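Local coordinates for 1-pyrroline-5-carboxylate dehydrogenase (Thermus thermophilus, PDB 1UZB), which probably catalyses the NAD(P)-dependent oxidation of the proline-derived 1-pyrroline-5-carboxylate, through its open semialdehyde form, to glutamate, at residues 163-175 and 504-516. Numbering follows the deposited sequence.
Sequences PGEDNESFYVPLG and RLFLEMKAVAERF
Asp166, Glu168, Phe170 and Val172 face Glu514, Val512, Lys510 and Glu508 as the hydrogen-bonded pairs of a long antiparallel two-stranded arm. Each pair is closed by two N-H...O=C bonds, the straightest running from Glu168 N to Val512 O (2.9 Å, 175°). Phe516 N to Gly164 O adds one more at the C-terminus.

The main cross-strand charge contact joins Glu165 and Arg515, whose side-on guanidinium gives NE and NH1 to the same oxygen: Glu165 OE1 lies in its plane, 3.2 Å from Arg515 NH1. Within the strand, Asn167 ND2 holds Glu165 OE2 at 3.1 Å; Gln483 of a second subunit also holds the Asn167 amide, and Arg473 of that subunit binds Glu165 OE1. Replacing Glu165 with an alanine is likely to leave Arg515, and Arg473 of the second subunit, without their shared carboxylate, and to take one partner from the Asn167 amide.

On the Tyr171-Met509 face, Tyr171 CE2 sits over one face of the Arg504 guanidinium, 3.2 Å from Arg504 NE, the two planes 56° apart. Met509 CE meets the same Tyr171 CE2 at 3.8 Å; Asp501 of the second subunit binds both Tyr171 OH and Arg504 NE. On the other face, CG of Phe170 stands between backbone N and carbonyl carbon (chi1 53°), laying the ring alongside the Lys510 chain, with CZ 3.8 Å from Lys510 CD. Phe170 CE1 touches Val512 CG2.

The strand pairing continues through residues 511-514 into a sheet of the second subunit, while Arg100 of a third subunit pairs with Asp166, which Thr2 of that subunit also holds, and with Glu168, which also bonds Tyr154 of its own chain. Backbone bonds thus build the arm, and its charged side chains tie it into the oligomer, consistent with the oligomerisation arm of aldehyde dehydrogenases.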
ATOM      1  N   PRO A 163      22.458 -10.667   3.452  1.00  9.25           N
ATOM      2  CA  PRO A 163      23.295 -10.837   2.260  1.00 10.17           C
ATOM      3  C   PRO A 163      23.623 -12.286   1.894  1.00  9.28           C
ATOM      4  O   PRO A 163      23.976 -13.086   2.760  1.00 10.91           O
ATOM      5  CB  PRO A 163      24.554 -10.050   2.614  1.00 10.89           C
ATOM      6  CG  PRO A 163      24.036  -8.961   3.488  1.00 12.37           C
ATOM      7  CD  PRO A 163      23.067  -9.700   4.382  1.00 11.21           C
ATOM      8  N   GLY A 164      23.497 -12.599   0.605  1.00  8.97           N
ATOM      9  CA  GLY A 164      23.813 -13.923   0.087  1.00  8.65           C
ATOM     10  C   GLY A 164      22.947 -15.081   0.541  1.00  7.53           C
ATOM     11  O   GLY A 164      23.327 -16.244   0.368  1.00  8.00           O
ATOM     12  N   GLU A 165      21.782 -14.770   1.092  1.00  7.12           N
ATOM     13  CA  GLU A 165      20.871 -15.788   1.597  1.00  7.85           C
ATOM     14  C   GLU A 165      19.414 -15.525   1.285  1.00  6.95           C
ATOM     15  O   GLU A 165      18.989 -14.380   1.115  1.00  7.63           O
ATOM     16  CB  GLU A 165      20.947 -15.865   3.120  1.00  8.80           C
ATOM     17  CG  GLU A 165      22.155 -16.510   3.729  1.00 12.25           C
ATOM     18  CD  GLU A 165      22.025 -16.611   5.243  1.00 11.79           C
ATOM     19  OE1 GLU A 165      22.898 -17.243   5.868  1.00 13.50           O
ATOM     20  OE2 GLU A 165      21.051 -16.055   5.808  1.00 10.33           O
ATOM     21  N   ASP A 166      18.649 -16.607   1.229  1.00  7.22           N
ATOM     22  CA  ASP A 166      17.211 -16.505   1.069  1.00  6.46           C
ATOM     23  C   ASP A 166      16.701 -16.925   2.447  1.00  6.17           C
ATOM     24  O   ASP A 166      17.083 -17.977   2.964  1.00  6.90           O
ATOM     25  CB  ASP A 166      16.686 -17.475   0.007  1.00  7.98           C
ATOM     26  CG  ASP A 166      15.181 -17.367  -0.180  1.00  9.57           C
ATOM     27  OD1 ASP A 166      14.449 -18.300   0.221  1.00  9.94           O
ATOM     28  OD2 ASP A 166      14.730 -16.340  -0.726  1.00 13.00           O
ATOM     29  N   ASN A 167      15.881 -16.081   3.059  1.00  5.71           N
ATOM     30  CA  ASN A 167      15.309 -16.380   4.364  1.00  5.79           C
ATOM     31  C   ASN A 167      13.811 -16.332   4.211  1.00  7.20           C
ATOM     32  O   ASN A 167      13.225 -15.278   3.967  1.00  7.97           O
ATOM     33  CB  ASN A 167      15.811 -15.383   5.404  1.00  5.56           C
ATOM     34  CG  ASN A 167      17.209 -15.714   5.870  1.00  6.00           C
ATOM     35  OD1 ASN A 167      17.405 -16.656   6.636  1.00  5.29           O
ATOM     36  ND2 ASN A 167      18.196 -14.964   5.392  1.00  6.94           N
ATOM     37  N   GLU A 168      13.199 -17.498   4.349  1.00  6.07           N
ATOM     38  CA  GLU A 168      11.770 -17.648   4.163  1.00  5.93           C
ATOM     39  C   GLU A 168      11.082 -18.250   5.375  1.00  5.24           C
ATOM     40  O   GLU A 168      11.405 -19.363   5.786  1.00  7.53           O
ATOM     41  CB  GLU A 168      11.549 -18.547   2.949  1.00  7.16           C
ATOM     42  CG  GLU A 168      10.123 -18.704   2.486  1.00  7.52           C
ATOM     43  CD  GLU A 168      10.036 -19.664   1.323  1.00  8.13           C
ATOM     44  OE1 GLU A 168      10.059 -20.889   1.563  1.00  8.35           O
ATOM     45  OE2 GLU A 168       9.974 -19.192   0.169  1.00  9.62           O
ATOM     46  N   SER A 169      10.149 -17.503   5.952  1.00  4.94           N
ATOM     47  CA  SER A 169       9.383 -17.986   7.093  1.00  5.51           C
ATOM     48  C   SER A 169       7.934 -18.156   6.650  1.00  4.24           C
ATOM     49  O   SER A 169       7.389 -17.327   5.906  1.00  5.83           O
ATOM     50  CB  SER A 169       9.484 -17.013   8.269  1.00  4.33           C
ATOM     51  OG  SER A 169      10.735 -17.171   8.920  1.00  5.36           O
ATOM     52  N   PHE A 170       7.315 -19.242   7.094  1.00  4.52           N
ATOM     53  CA  PHE A 170       5.947 -19.536   6.709  1.00  4.97           C
ATOM     54  C   PHE A 170       5.222 -20.348   7.768  1.00  4.91           C
ATOM     55  O   PHE A 170       5.843 -20.965   8.636  1.00  5.26           O
ATOM     56  CB  PHE A 170       5.922 -20.284   5.365  1.00  5.54           C
ATOM     57  CG  PHE A 170       6.794 -21.512   5.327  1.00  5.14           C
ATOM     58  CD1 PHE A 170       8.139 -21.429   4.963  1.00  4.98           C
ATOM     59  CD2 PHE A 170       6.266 -22.758   5.635  1.00  5.30           C
ATOM     60  CE1 PHE A 170       8.938 -22.575   4.907  1.00  7.36           C
ATOM     61  CE2 PHE A 170       7.056 -23.904   5.582  1.00  6.82           C
ATOM     62  CZ  PHE A 170       8.393 -23.812   5.214  1.00  6.64           C
ATOM     63  N   TYR A 171       3.898 -20.340   7.687  1.00  4.78           N
ATOM     64  CA  TYR A 171       3.072 -21.067   8.632  1.00  5.56           C
ATOM     65  C   TYR A 171       2.667 -22.443   8.143  1.00  5.53           C
ATOM     66  O   TYR A 171       2.532 -22.688   6.940  1.00  6.73           O
ATOM     67  CB  TYR A 171       1.805 -20.274   8.954  1.00  5.70           C
ATOM     68  CG  TYR A 171       2.080 -18.926   9.561  1.00  6.13           C
ATOM     69  CD1 TYR A 171       1.855 -17.755   8.840  1.00  5.73           C
ATOM     70  CD2 TYR A 171       2.587 -18.821  10.855  1.00  6.59           C
ATOM     71  CE1 TYR A 171       2.132 -16.509   9.392  1.00  6.68           C
ATOM     72  CE2 TYR A 171       2.866 -17.581  11.417  1.00  7.29           C
ATOM     73  CZ  TYR A 171       2.635 -16.431  10.680  1.00  7.53           C
ATOM     74  OH  TYR A 171       2.907 -15.201  11.231  1.00  9.61           O
ATOM     75  N   VAL A 172       2.482 -23.341   9.101  1.00  5.37           N
ATOM     76  CA  VAL A 172       2.044 -24.688   8.804  1.00  6.35           C
ATOM     77  C   VAL A 172       1.059 -25.103   9.887  1.00  5.67           C
ATOM     78  O   VAL A 172       1.157 -24.663  11.035  1.00  5.13           O
ATOM     79  CB  VAL A 172       3.239 -25.656   8.742  1.00  8.16           C
ATOM     80  CG1 VAL A 172       4.199 -25.176   7.672  1.00 11.17           C
ATOM     81  CG2 VAL A 172       3.949 -25.729  10.085  1.00  9.35           C
ATOM     82  N   PRO A 173       0.064 -25.920   9.525  1.00  5.84           N
ATOM     83  CA  PRO A 173      -0.929 -26.373  10.502  1.00  4.66           C
ATOM     84  C   PRO A 173      -0.297 -27.292  11.542  1.00  5.49           C
ATOM     85  O   PRO A 173       0.782 -27.848  11.322  1.00  7.41           O
ATOM     86  CB  PRO A 173      -1.976 -27.067   9.631  1.00  5.72           C
ATOM     87  CG  PRO A 173      -1.163 -27.597   8.491  1.00  6.45           C
ATOM     88  CD  PRO A 173      -0.225 -26.457   8.184  1.00  7.52           C
ATOM     89  N   LEU A 174      -0.978 -27.445  12.672  1.00  5.29           N
ATOM     90  CA  LEU A 174      -0.486 -28.251  13.785  1.00  5.73           C
ATOM     91  C   LEU A 174      -0.689 -29.755  13.655  1.00  6.47           C
ATOM     92  O   LEU A 174       0.230 -30.529  13.920  1.00  7.16           O
ATOM     93  CB  LEU A 174      -1.135 -27.777  15.086  1.00  6.34           C
ATOM     94  CG  LEU A 174      -1.000 -26.291  15.423  1.00  5.76           C
ATOM     95  CD1 LEU A 174      -1.840 -25.957  16.648  1.00  6.40           C
ATOM     96  CD2 LEU A 174       0.463 -25.960  15.656  1.00  8.00           C
ATOM     97  N   GLY A 175      -1.893 -30.169  13.276  1.00  5.44           N
ATOM     98  CA  GLY A 175      -2.175 -31.587  13.142  1.00  6.07           C
ATOM     99  C   GLY A 175      -3.638 -31.880  13.396  1.00  5.97           C
ATOM    100  O   GLY A 175      -4.508 -31.118  12.978  1.00  6.10           O
ATOM    101  N   ARG A 504      -4.355 -17.858  13.596  1.00  5.38           N
ATOM    102  CA  ARG A 504      -2.953 -17.950  13.996  1.00  6.25           C
ATOM    103  C   ARG A 504      -2.771 -18.972  15.122  1.00  5.84           C
ATOM    104  O   ARG A 504      -1.702 -19.570  15.270  1.00  5.62           O
ATOM    105  CB  ARG A 504      -2.450 -16.582  14.469  1.00  6.40           C
ATOM    106  CG  ARG A 504      -0.994 -16.570  14.931  1.00  6.72           C
ATOM    107  CD  ARG A 504      -0.060 -16.855  13.775  1.00  7.28           C
ATOM    108  NE  ARG A 504       1.343 -16.906  14.176  1.00  8.07           N
ATOM    109  CZ  ARG A 504       1.918 -17.943  14.777  1.00  7.72           C
ATOM    110  NH1 ARG A 504       3.203 -17.885  15.094  1.00  8.60           N
ATOM    111  NH2 ARG A 504       1.218 -19.039  15.057  1.00  7.64           N
ATOM    112  N   LEU A 505      -3.822 -19.156  15.916  1.00  5.59           N
ATOM    113  CA  LEU A 505      -3.796 -20.091  17.034  1.00  4.71           C
ATOM    114  C   LEU A 505      -3.635 -21.542  16.593  1.00  5.00           C
ATOM    115  O   LEU A 505      -3.198 -22.394  17.371  1.00  5.75           O
ATOM    116  CB  LEU A 505      -5.089 -19.964  17.838  1.00  7.10           C
ATOM    117  CG  LEU A 505      -5.394 -18.590  18.436  1.00 10.10           C
ATOM    118  CD1 LEU A 505      -6.793 -18.605  19.023  1.00 11.36           C
ATOM    119  CD2 LEU A 505      -4.362 -18.237  19.489  1.00 11.32           C
ATOM    120  N   PHE A 506      -3.972 -21.821  15.340  1.00  5.11           N
ATOM    121  CA  PHE A 506      -3.904 -23.181  14.825  1.00  4.12           C
ATOM    122  C   PHE A 506      -2.763 -23.395  13.836  1.00  5.49           C
ATOM    123  O   PHE A 506      -2.794 -24.315  13.015  1.00  5.79           O
ATOM    124  CB  PHE A 506      -5.252 -23.539  14.194  1.00  5.87           C
ATOM    125  CG  PHE A 506      -6.407 -23.328  15.134  0.50  5.59           C
ATOM    126  CD1 PHE A 506      -7.093 -22.118  15.162  0.50  6.69           C
ATOM    127  CD2 PHE A 506      -6.754 -24.312  16.052  0.50  6.02           C
ATOM    128  CE1 PHE A 506      -8.107 -21.893  16.093  0.50  7.22           C
ATOM    129  CE2 PHE A 506      -7.762 -24.096  16.984  0.50  7.45           C
ATOM    130  CZ  PHE A 506      -8.439 -22.884  17.005  0.50  6.86           C
ATOM    131  N   LEU A 507      -1.739 -22.552  13.950  1.00  4.53           N
ATOM    132  CA  LEU A 507      -0.571 -22.607  13.081  1.00  4.72           C
ATOM    133  C   LEU A 507       0.720 -22.468  13.877  1.00  4.08           C
ATOM    134  O   LEU A 507       0.732 -21.899  14.970  1.00  5.11           O
ATOM    135  CB  LEU A 507      -0.613 -21.452  12.076  1.00  6.00           C
ATOM    136  CG  LEU A 507      -1.763 -21.413  11.074  1.00  4.69           C
ATOM    137  CD1 LEU A 507      -1.836 -20.036  10.429  1.00  6.53           C
ATOM    138  CD2 LEU A 507      -1.559 -22.496  10.024  1.00  6.94           C
ATOM    139  N   GLU A 508       1.799 -23.007  13.322  1.00  4.83           N
ATOM    140  CA  GLU A 508       3.118 -22.855  13.914  1.00  5.95           C
ATOM    141  C   GLU A 508       3.992 -22.327  12.774  1.00  6.34           C
ATOM    142  O   GLU A 508       3.626 -22.452  11.601  1.00  7.76           O
ATOM    143  CB  GLU A 508       3.641 -24.170  14.525  1.00  8.07           C
ATOM    144  CG  GLU A 508       3.625 -25.420  13.666  1.00  8.69           C
ATOM    145  CD  GLU A 508       3.931 -26.667  14.493  1.00  9.36           C
ATOM    146  OE1 GLU A 508       4.269 -26.520  15.688  1.00 10.70           O
ATOM    147  OE2 GLU A 508       3.839 -27.790  13.955  1.00 12.20           O
ATOM    148  N   MET A 509       5.121 -21.712  13.109  1.00  4.16           N
ATOM    149  CA  MET A 509       5.985 -21.116  12.095  1.00  5.07           C
ATOM    150  C   MET A 509       7.317 -21.817  11.890  1.00  4.64           C
ATOM    151  O   MET A 509       7.957 -22.256  12.845  1.00  5.73           O
ATOM    152  CB  MET A 509       6.258 -19.651  12.451  1.00  4.95           C
ATOM    153  CG  MET A 509       6.920 -18.851  11.333  1.00  5.90           C
ATOM    154  SD  MET A 509       7.712 -17.312  11.877  1.00  6.48           S
ATOM    155  CE  MET A 509       6.327 -16.412  12.547  1.00  9.65           C
ATOM    156  N   LYS A 510       7.732 -21.895  10.627  1.00  5.05           N
ATOM    157  CA  LYS A 510       9.008 -22.493  10.258  1.00  5.35           C
ATOM    158  C   LYS A 510       9.831 -21.425   9.531  1.00  5.54           C
ATOM    159  O   LYS A 510       9.290 -20.651   8.741  1.00  5.30           O
ATOM    160  CB  LYS A 510       8.790 -23.699   9.338  1.00  5.45           C
ATOM    161  CG  LYS A 510      10.065 -24.473   9.009  1.00  5.90           C
ATOM    162  CD  LYS A 510       9.755 -25.738   8.222  1.00  6.15           C
ATOM    163  CE  LYS A 510      11.012 -26.560   8.001  1.00  6.19           C
ATOM    164  NZ  LYS A 510      10.727 -27.807   7.244  1.00  6.96           N
ATOM    165  N   ALA A 511      11.129 -21.377   9.814  1.00  4.83           N
ATOM    166  CA  ALA A 511      12.033 -20.422   9.174  1.00  4.49           C
ATOM    167  C   ALA A 511      13.115 -21.220   8.459  1.00  5.14           C
ATOM    168  O   ALA A 511      13.835 -22.004   9.084  1.00  5.23           O
ATOM    169  CB  ALA A 511      12.660 -19.502  10.216  1.00  5.39           C
ATOM    170  N   VAL A 512      13.223 -21.024   7.149  1.00  5.16           N
ATOM    171  CA  VAL A 512      14.200 -21.749   6.348  1.00  5.71           C
ATOM    172  C   VAL A 512      15.144 -20.797   5.628  1.00  6.43           C
ATOM    173  O   VAL A 512      14.715 -19.903   4.899  1.00  6.44           O
ATOM    174  CB  VAL A 512      13.491 -22.637   5.316  1.00  5.38           C
ATOM    175  CG1 VAL A 512      14.506 -23.473   4.556  1.00  6.59           C
ATOM    176  CG2 VAL A 512      12.484 -23.535   6.024  1.00  5.94           C
ATOM    177  N   ALA A 513      16.436 -21.005   5.836  1.00  5.03           N
ATOM    178  CA  ALA A 513      17.459 -20.168   5.232  1.00  5.58           C
ATOM    179  C   ALA A 513      18.351 -20.970   4.297  1.00  6.89           C
ATOM    180  O   ALA A 513      18.741 -22.097   4.618  1.00  8.84           O
ATOM    181  CB  ALA A 513      18.318 -19.538   6.326  1.00  6.87           C
ATOM    182  N   GLU A 514      18.650 -20.409   3.131  1.00  6.24           N
ATOM    183  CA  GLU A 514      19.566 -21.062   2.207  1.00  6.42           C
ATOM    184  C   GLU A 514      20.678 -20.088   1.872  1.00  5.91           C
ATOM    185  O   GLU A 514      20.423 -18.980   1.395  1.00  6.77           O
ATOM    186  CB  GLU A 514      18.909 -21.503   0.889  1.00  7.61           C
ATOM    187  CG  GLU A 514      19.957 -22.167  -0.021  1.00  8.96           C
ATOM    188  CD  GLU A 514      19.442 -22.671  -1.356  1.00  8.71           C
ATOM    189  OE1 GLU A 514      18.215 -22.735  -1.562  1.00  8.33           O
ATOM    190  OE2 GLU A 514      20.293 -23.021  -2.207  1.00  9.74           O
ATOM    191  N   ARG A 515      21.912 -20.493   2.152  1.00  7.26           N
ATOM    192  CA  ARG A 515      23.068 -19.672   1.825  1.00  7.28           C
ATOM    193  C   ARG A 515      23.501 -20.144   0.443  1.00  7.53           C
ATOM    194  O   ARG A 515      23.865 -21.308   0.261  1.00  7.76           O
ATOM    195  CB  ARG A 515      24.192 -19.889   2.837  1.00  8.16           C
ATOM    196  CG  ARG A 515      25.407 -19.020   2.571  0.50  9.55           C
ATOM    197  CD  ARG A 515      26.372 -19.051   3.736  0.50 11.96           C
ATOM    198  NE  ARG A 515      25.769 -18.508   4.949  0.50 14.57           N
ATOM    199  CZ  ARG A 515      26.416 -18.359   6.100  0.50 15.79           C
ATOM    200  NH1 ARG A 515      25.791 -17.856   7.156  0.50 17.28           N
ATOM    201  NH2 ARG A 515      27.690 -18.711   6.194  0.50 17.31           N
ATOM    202  N   PHE A 516      23.449 -19.247  -0.532  1.00  8.06           N
ATOM    203  CA  PHE A 516      23.806 -19.602  -1.902  1.00  9.59           C
ATOM    204  C   PHE A 516      25.299 -19.737  -2.167  1.00 11.05           C
ATOM    205  O   PHE A 516      25.654 -20.521  -3.074  1.00 12.52           O
ATOM    206  CB  PHE A 516      23.185 -18.599  -2.873  1.00  8.73           C
ATOM    207  CG  PHE A 516      21.691 -18.545  -2.794  1.00  7.37           C
ATOM    208  CD1 PHE A 516      21.048 -17.396  -2.349  1.00  7.93           C
ATOM    209  CD2 PHE A 516      20.926 -19.656  -3.134  1.00  6.87           C
ATOM    210  CE1 PHE A 516      19.662 -17.354  -2.243  1.00  9.49           C
ATOM    211  CE2 PHE A 516      19.541 -19.625  -3.031  1.00  8.07           C
ATOM    212  CZ  PHE A 516      18.909 -18.470  -2.582  1.00  7.95           C
ATOM    213  OXT PHE A 516      26.088 -19.053  -1.487  1.00 13.68           O
TER
HETATM  214  O   HOH W   1      25.888 -16.660  -0.505  1.00 11.98           O
HETATM  215  O   HOH W   2      14.948 -20.229   2.055  1.00  7.85           O
HETATM  216  O   HOH W   3       3.173 -28.796  11.666  1.00 13.69           O
HETATM  217  O   HOH W   4       2.460 -29.645  15.302  1.00  7.39           O